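Local coordinates for protein dextranase (Pseudarthrobacter oxydans, PDB 6NZS) that catalyses the endohydrolysis of alpha-1,6-glucosidic linkages in dextran, as a glycoside hydrolase of family 49, at residues L522-Y525 / E531-T534; G570-D575 / N580-W585. All blocks are in the same frame, centred on the assembly; numbering follows the deposited sequence.

Contact 1: L522-Y525 / E531-T534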
loop_
_atom_site.group_PDB
_atom_site.type_symbol
_atom_site.label_atom_id
_atom_site.label_comp_id
_atom_site.label_asym_id
_atom_site.label_seq_id
_atom_site.Cartn_x
_atom_site.Cartn_y
_atom_site.Cartn_z
ATOM N N LEU A 522 -11.546 -11.792 19.307
ATOM C CA LEU A 522 -12.153 -12.843 18.489
ATOM C C LEU A 522 -13.574 -13.012 19.008
ATOM O O LEU A 522 -13.766 -13.517 20.122
ATOM C CB LEU A 522 -11.371 -14.141 18.629
ATOM C CG LEU A 522 -11.887 -15.339 17.822
ATOM C CD1 LEU A 522 -11.787 -15.088 16.313
ATOM C CD2 LEU A 522 -11.102 -16.573 18.192
ATOM N N LYS A 523 -14.561 -12.571 18.226
ATOM C CA LYS A 523 -15.942 -12.499 18.686
ATOM C C LYS A 523 -16.864 -13.020 17.597
ATOM O O LYS A 523 -16.629 -12.781 16.410
ATOM C CB LYS A 523 -16.339 -11.051 18.999
ATOM C CG LYS A 523 -15.508 -10.402 20.113
ATOM C CD LYS A 523 -16.048 -9.027 20.483
ATOM C CE LYS A 523 -15.255 -8.416 21.626
ATOM N NZ LYS A 523 -15.531 -9.122 22.917
ATOM N N ARG A 524 -17.924 -13.720 18.010
ATOM C CA ARG A 524 -18.920 -14.263 17.093
ATOM C C ARG A 524 -20.157 -13.375 17.132
ATOM O O ARG A 524 -20.809 -13.256 18.175
ATOM C CB ARG A 524 -19.284 -15.696 17.488
ATOM C CG ARG A 524 -18.100 -16.644 17.496
ATOM C CD ARG A 524 -18.510 -18.097 17.667
ATOM N NE ARG A 524 -19.053 -18.390 18.991
ATOM C CZ ARG A 524 -20.202 -19.025 19.210
ATOM N NH1 ARG A 524 -20.953 -19.428 18.196
ATOM N NH2 ARG A 524 -20.607 -19.252 20.451
ATOM N N TYR A 525 -20.476 -12.752 16.002
ATOM C CA TYR A 525 -21.678 -11.939 15.900
ATOM C C TYR A 525 -22.861 -12.817 15.478
ATOM O O TYR A 525 -22.702 -13.999 15.154
ATOM C CB TYR A 525 -21.447 -10.757 14.952
ATOM C CG TYR A 525 -20.658 -9.608 15.574
ATOM C CD1 TYR A 525 -20.011 -9.764 16.796
ATOM C CD2 TYR A 525 -20.584 -8.370 14.949
ATOM C CE1 TYR A 525 -19.298 -8.717 17.370
ATOM C CE2 TYR A 525 -19.876 -7.315 15.521
ATOM C CZ TYR A 525 -19.245 -7.500 16.727
ATOM O OH TYR A 525 -18.541 -6.462 17.303
ATOM N N GLU A 531 -29.051 -15.872 15.787
ATOM C CA GLU A 531 -28.235 -17.051 15.530
ATOM C C GLU A 531 -26.784 -16.621 15.347
ATOM O O GLU A 531 -26.488 -15.774 14.498
ATOM C CB GLU A 531 -28.730 -17.770 14.280
ATOM C CG GLU A 531 -27.941 -19.029 13.947
ATOM C CD GLU A 531 -28.372 -19.667 12.644
ATOM O OE1 GLU A 531 -29.389 -19.225 12.065
ATOM O OE2 GLU A 531 -27.687 -20.614 12.196
ATOM N N LYS A 532 -25.889 -17.211 16.136
ATOM C CA LYS A 532 -24.479 -16.844 16.110
ATOM C C LYS A 532 -23.757 -17.558 14.977
ATOM O O LYS A 532 -24.013 -18.732 14.699
ATOM C CB LYS A 532 -23.807 -17.252 17.423
ATOM C CG LYS A 532 -23.882 -16.223 18.529
ATOM C CD LYS A 532 -22.745 -16.385 19.519
ATOM C CE LYS A 532 -23.193 -15.992 20.909
ATOM N NZ LYS A 532 -22.044 -15.838 21.834
ATOM N N VAL A 533 -22.833 -16.845 14.329
ATOM C CA VAL A 533 -21.872 -17.537 13.480
ATOM C C VAL A 533 -21.002 -18.437 14.352
ATOM O O VAL A 533 -20.893 -18.263 15.572
ATOM C CB VAL A 533 -20.997 -16.581 12.652
ATOM C CG1 VAL A 533 -21.861 -15.647 11.831
ATOM C CG2 VAL A 533 -20.046 -15.793 13.561
ATOM N N THR A 534 -20.373 -19.414 13.712
ATOM C CA THR A 534 -19.491 -20.346 14.392
ATOM C C THR A 534 -18.051 -20.100 13.965
ATOM O O THR A 534 -17.776 -19.721 12.821
ATOM C CB THR A 534 -19.882 -21.791 14.075
ATOM O OG1 THR A 534 -19.682 -22.043 12.682
ATOM C CG2 THR A 534 -21.347 -22.027 14.414
HETATM O O HOH W 1 -22.980 -21.085 17.034
#
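R524 lays its guanidinium under the aliphatic chain of K532, whose CD sits over one face of the group, toward its rim. The two side chains cross at about a right angle, and CD of K532 is 3.7 Å from CZ of R524. The R524 chain bends at chi3 (-68°), which turns NH1 back to the 531-534 backbone. There NH1 donates to V533 O at 2.9 Å. The oxygen lies 20° out of the guanidinium plane, and the N-H...O angle is 149°. NH1 also makes a weak bond to a water in that plane.

R524 ends strand 521-524, an outermost strand of a parallel sheet in the beta-solenoid. Segment 531-534 belongs to the loop that leaves this strand, and it folds back beside the strand's end. V533 N holds the return in part, donating to Y525 O at 3.0 Å. CG2 of V533 packs against CB of R524 at 4.0 Å. R524 NH2 and K532 NZ are 4.0 Å apart. E577 pairs with both: a salt bridge with K532 and a long, weak ion pair with R524. Its carboxylate probably balances the two charges.

Contact 2: G570-D575 / N580-W585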
loop_
_atom_site.group_PDB
_atom_site.type_symbol
_atom_site.label_atom_id
_atom_site.label_comp_id
_atom_site.label_asym_id
_atom_site.label_seq_id
_atom_site.Cartn_x
_atom_site.Cartn_y
_atom_site.Cartn_z
ATOM N N GLY A 570 1.245 -11.266 24.940
ATOM C CA GLY A 570 0.508 -11.534 23.711
ATOM C C GLY A 570 -0.707 -10.652 23.499
ATOM O O GLY A 570 -1.173 -10.517 22.359
ATOM N N ARG A 571 -1.244 -10.068 24.567
ATOM C CA ARG A 571 -2.374 -9.143 24.488
ATOM C C ARG A 571 -3.636 -9.805 23.928
ATOM O O ARG A 571 -4.508 -9.128 23.379
ATOM C CB ARG A 571 -2.038 -7.869 23.697
ATOM C CG ARG A 571 -0.788 -7.107 24.157
ATOM C CD ARG A 571 -1.006 -6.360 25.480
ATOM N NE ARG A 571 -0.037 -5.269 25.642
ATOM C CZ ARG A 571 1.150 -5.393 26.228
ATOM N NH1 ARG A 571 1.556 -6.557 26.715
ATOM N NH2 ARG A 571 1.951 -4.339 26.321
ATOM N N ILE A 572 -3.768 -11.122 24.069
ATOM C CA ILE A 572 -4.894 -11.841 23.472
ATOM C C ILE A 572 -6.089 -11.768 24.414
ATOM O O ILE A 572 -6.065 -12.348 25.505
ATOM C CB ILE A 572 -4.528 -13.288 23.127
ATOM C CG1 ILE A 572 -3.503 -13.325 21.995
ATOM C CG2 ILE A 572 -5.778 -14.085 22.730
ATOM C CD1 ILE A 572 -2.903 -14.706 21.750
ATOM N N GLY A 573 -7.136 -11.060 23.984
ATOM C CA GLY A 573 -8.374 -10.908 24.732
ATOM C C GLY A 573 -9.558 -11.530 24.012
ATOM O O GLY A 573 -10.656 -10.969 23.985
ATOM N N PHE A 574 -9.321 -12.693 23.412
ATOM C CA PHE A 574 -10.374 -13.423 22.718
ATOM C C PHE A 574 -11.472 -13.819 23.706
ATOM O O PHE A 574 -11.214 -14.051 24.890
ATOM C CB PHE A 574 -9.773 -14.687 22.095
ATOM C CG PHE A 574 -8.768 -14.429 20.977
ATOM C CD1 PHE A 574 -8.584 -13.158 20.432
ATOM C CD2 PHE A 574 -8.027 -15.483 20.462
ATOM C CE1 PHE A 574 -7.669 -12.955 19.397
ATOM C CE2 PHE A 574 -7.110 -15.290 19.444
ATOM C CZ PHE A 574 -6.932 -14.018 18.906
ATOM N N ASP A 575 -12.711 -13.893 23.217
ATOM C CA ASP A 575 -13.827 -14.242 24.094
ATOM C C ASP A 575 -13.619 -15.628 24.696
ATOM O O ASP A 575 -13.179 -16.560 24.019
ATOM C CB ASP A 575 -15.146 -14.253 23.314
ATOM C CG ASP A 575 -15.643 -12.866 22.947
ATOM O OD1 ASP A 575 -14.958 -11.856 23.216
ATOM O OD2 ASP A 575 -16.738 -12.790 22.349
ATOM N N ASN A 580 -11.773 -22.928 22.671
ATOM C CA ASN A 580 -11.376 -24.088 21.884
ATOM C C ASN A 580 -11.318 -23.811 20.387
ATOM O O ASN A 580 -11.001 -24.723 19.613
ATOM C CB ASN A 580 -12.277 -25.280 22.205
ATOM C CG ASN A 580 -11.955 -25.878 23.549
ATOM O OD1 ASN A 580 -10.784 -26.047 23.892
ATOM N ND2 ASN A 580 -12.983 -26.184 24.327
ATOM N N SER A 581 -11.580 -22.575 19.974
ATOM C CA SER A 581 -11.532 -22.177 18.576
ATOM C C SER A 581 -10.235 -21.471 18.205
ATOM O O SER A 581 -10.133 -20.945 17.095
ATOM C CB SER A 581 -12.727 -21.290 18.235
ATOM O OG SER A 581 -13.922 -22.061 18.198
ATOM N N TRP A 582 -9.251 -21.430 19.104
ATOM C CA TRP A 582 -7.967 -20.832 18.750
ATOM C C TRP A 582 -6.837 -21.552 19.462
ATOM O O TRP A 582 -7.042 -22.257 20.452
ATOM C CB TRP A 582 -7.906 -19.319 19.029
ATOM C CG TRP A 582 -7.940 -18.935 20.485
ATOM C CD1 TRP A 582 -9.048 -18.800 21.259
ATOM C CD2 TRP A 582 -6.818 -18.592 21.325
ATOM N NE1 TRP A 582 -8.699 -18.413 22.534
ATOM C CE2 TRP A 582 -7.336 -18.280 22.599
ATOM C CE3 TRP A 582 -5.434 -18.526 21.125
ATOM C CZ2 TRP A 582 -6.520 -17.910 23.667
ATOM C CZ3 TRP A 582 -4.622 -18.157 22.192
ATOM C CH2 TRP A 582 -5.171 -17.858 23.442
ATOM N N ASN A 583 -5.626 -21.333 18.961
ATOM C CA ASN A 583 -4.424 -21.832 19.604
ATOM C C ASN A 583 -3.288 -20.872 19.286
ATOM O O ASN A 583 -3.293 -20.203 18.250
ATOM C CB ASN A 583 -4.087 -23.252 19.129
ATOM C CG ASN A 583 -3.097 -23.957 20.042
ATOM O OD1 ASN A 583 -2.796 -23.491 21.142
ATOM N ND2 ASN A 583 -2.580 -25.085 19.582
ATOM N N ALA A 584 -2.326 -20.796 20.201
ATOM C CA ALA A 584 -1.071 -20.086 19.980
ATOM C C ALA A 584 0.032 -21.020 20.443
ATOM O O ALA A 584 0.035 -21.439 21.604
ATOM C CB ALA A 584 -1.021 -18.769 20.768
ATOM N N TRP A 585 0.947 -21.373 19.543
ATOM C CA TRP A 585 1.971 -22.341 19.905
ATOM C C TRP A 585 3.247 -22.090 19.118
ATOM O O TRP A 585 3.244 -21.437 18.073
ATOM C CB TRP A 585 1.475 -23.786 19.730
ATOM C CG TRP A 585 1.483 -24.304 18.310
ATOM C CD1 TRP A 585 2.430 -25.103 17.737
ATOM C CD2 TRP A 585 0.491 -24.072 17.299
ATOM N NE1 TRP A 585 2.092 -25.380 16.429
ATOM C CE2 TRP A 585 0.904 -24.761 16.139
ATOM C CE3 TRP A 585 -0.703 -23.351 17.264
ATOM C CZ2 TRP A 585 0.165 -24.750 14.959
ATOM C CZ3 TRP A 585 -1.443 -23.343 16.088
ATOM C CH2 TRP A 585 -1.002 -24.040 14.952
HETATM O O HOH W 2 -10.615 -17.694 24.516
#
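The backbones of 570-575 and 580-585 stay well apart, 8.7 Å between the CA atoms of F574 and W582, and side chains bridge the distance. F574 and W582 form a T-shaped (edge-to-face) pair. The edge of the phenyl ring points at the face of the indole, with the planes at 86° and the centroid of the F574 ring 4.7 Å from that of the W582 five-membered ring. CD2 of F574 makes the close approach, 3.4 Å from CD2 of W582. I572 covers the six-membered ring on the same indole face. Its CG2 makes a CH-pi contact 4.2 Å from that ring's centroid, and its CD1 reaches W582 CZ3. The same CG2 also lies over the centre of one face of F574, so the methyl fills the angle between the two rings.

Strand 582-585 pairs in parallel with strand 545-552 at the C-terminal end of the beta-solenoid. The 570-575 loop passes beside strand 582-585, and L547 and L545 of strand 545-552 touch I572 and F574. W582 CG stands between its own backbone N and carbonyl carbon (chi1 68°), which turns the indole toward the loop. With W582 replaced by alanine, the F574 edge and the I572 methyl would probably lose the face they pack on, and a gap would open between loop and strand. The indole NE1 donates to a water at 2.8 Å, and that water donates to D575 O. K559 makes a cation-pi contact with the indole, while W579 meets it edge-to-face.

Overall arrangement
Contacts 1 and 2 follow one another along the chain near the C-terminal end of the solenoid, with centres about 15 Å apart. Contact 1 is partly buried and joins an outermost strand to its own following loop. Its chemistry is mainly polar, with hydrogen bonds to backbone carbonyls, charged side chains and some aliphatic packing. Contact 2 is buried and joins a loop to the last strand through an indole face that takes a phenyl edge and isoleucine methyls. The two touch directly. K523 NZ of strand 521-524 makes a salt bridge with D575 OD1 at 2.8 Å, and L522 O probably accepts a hydrogen bond from D575 N. L522 also packs on F574 and W582.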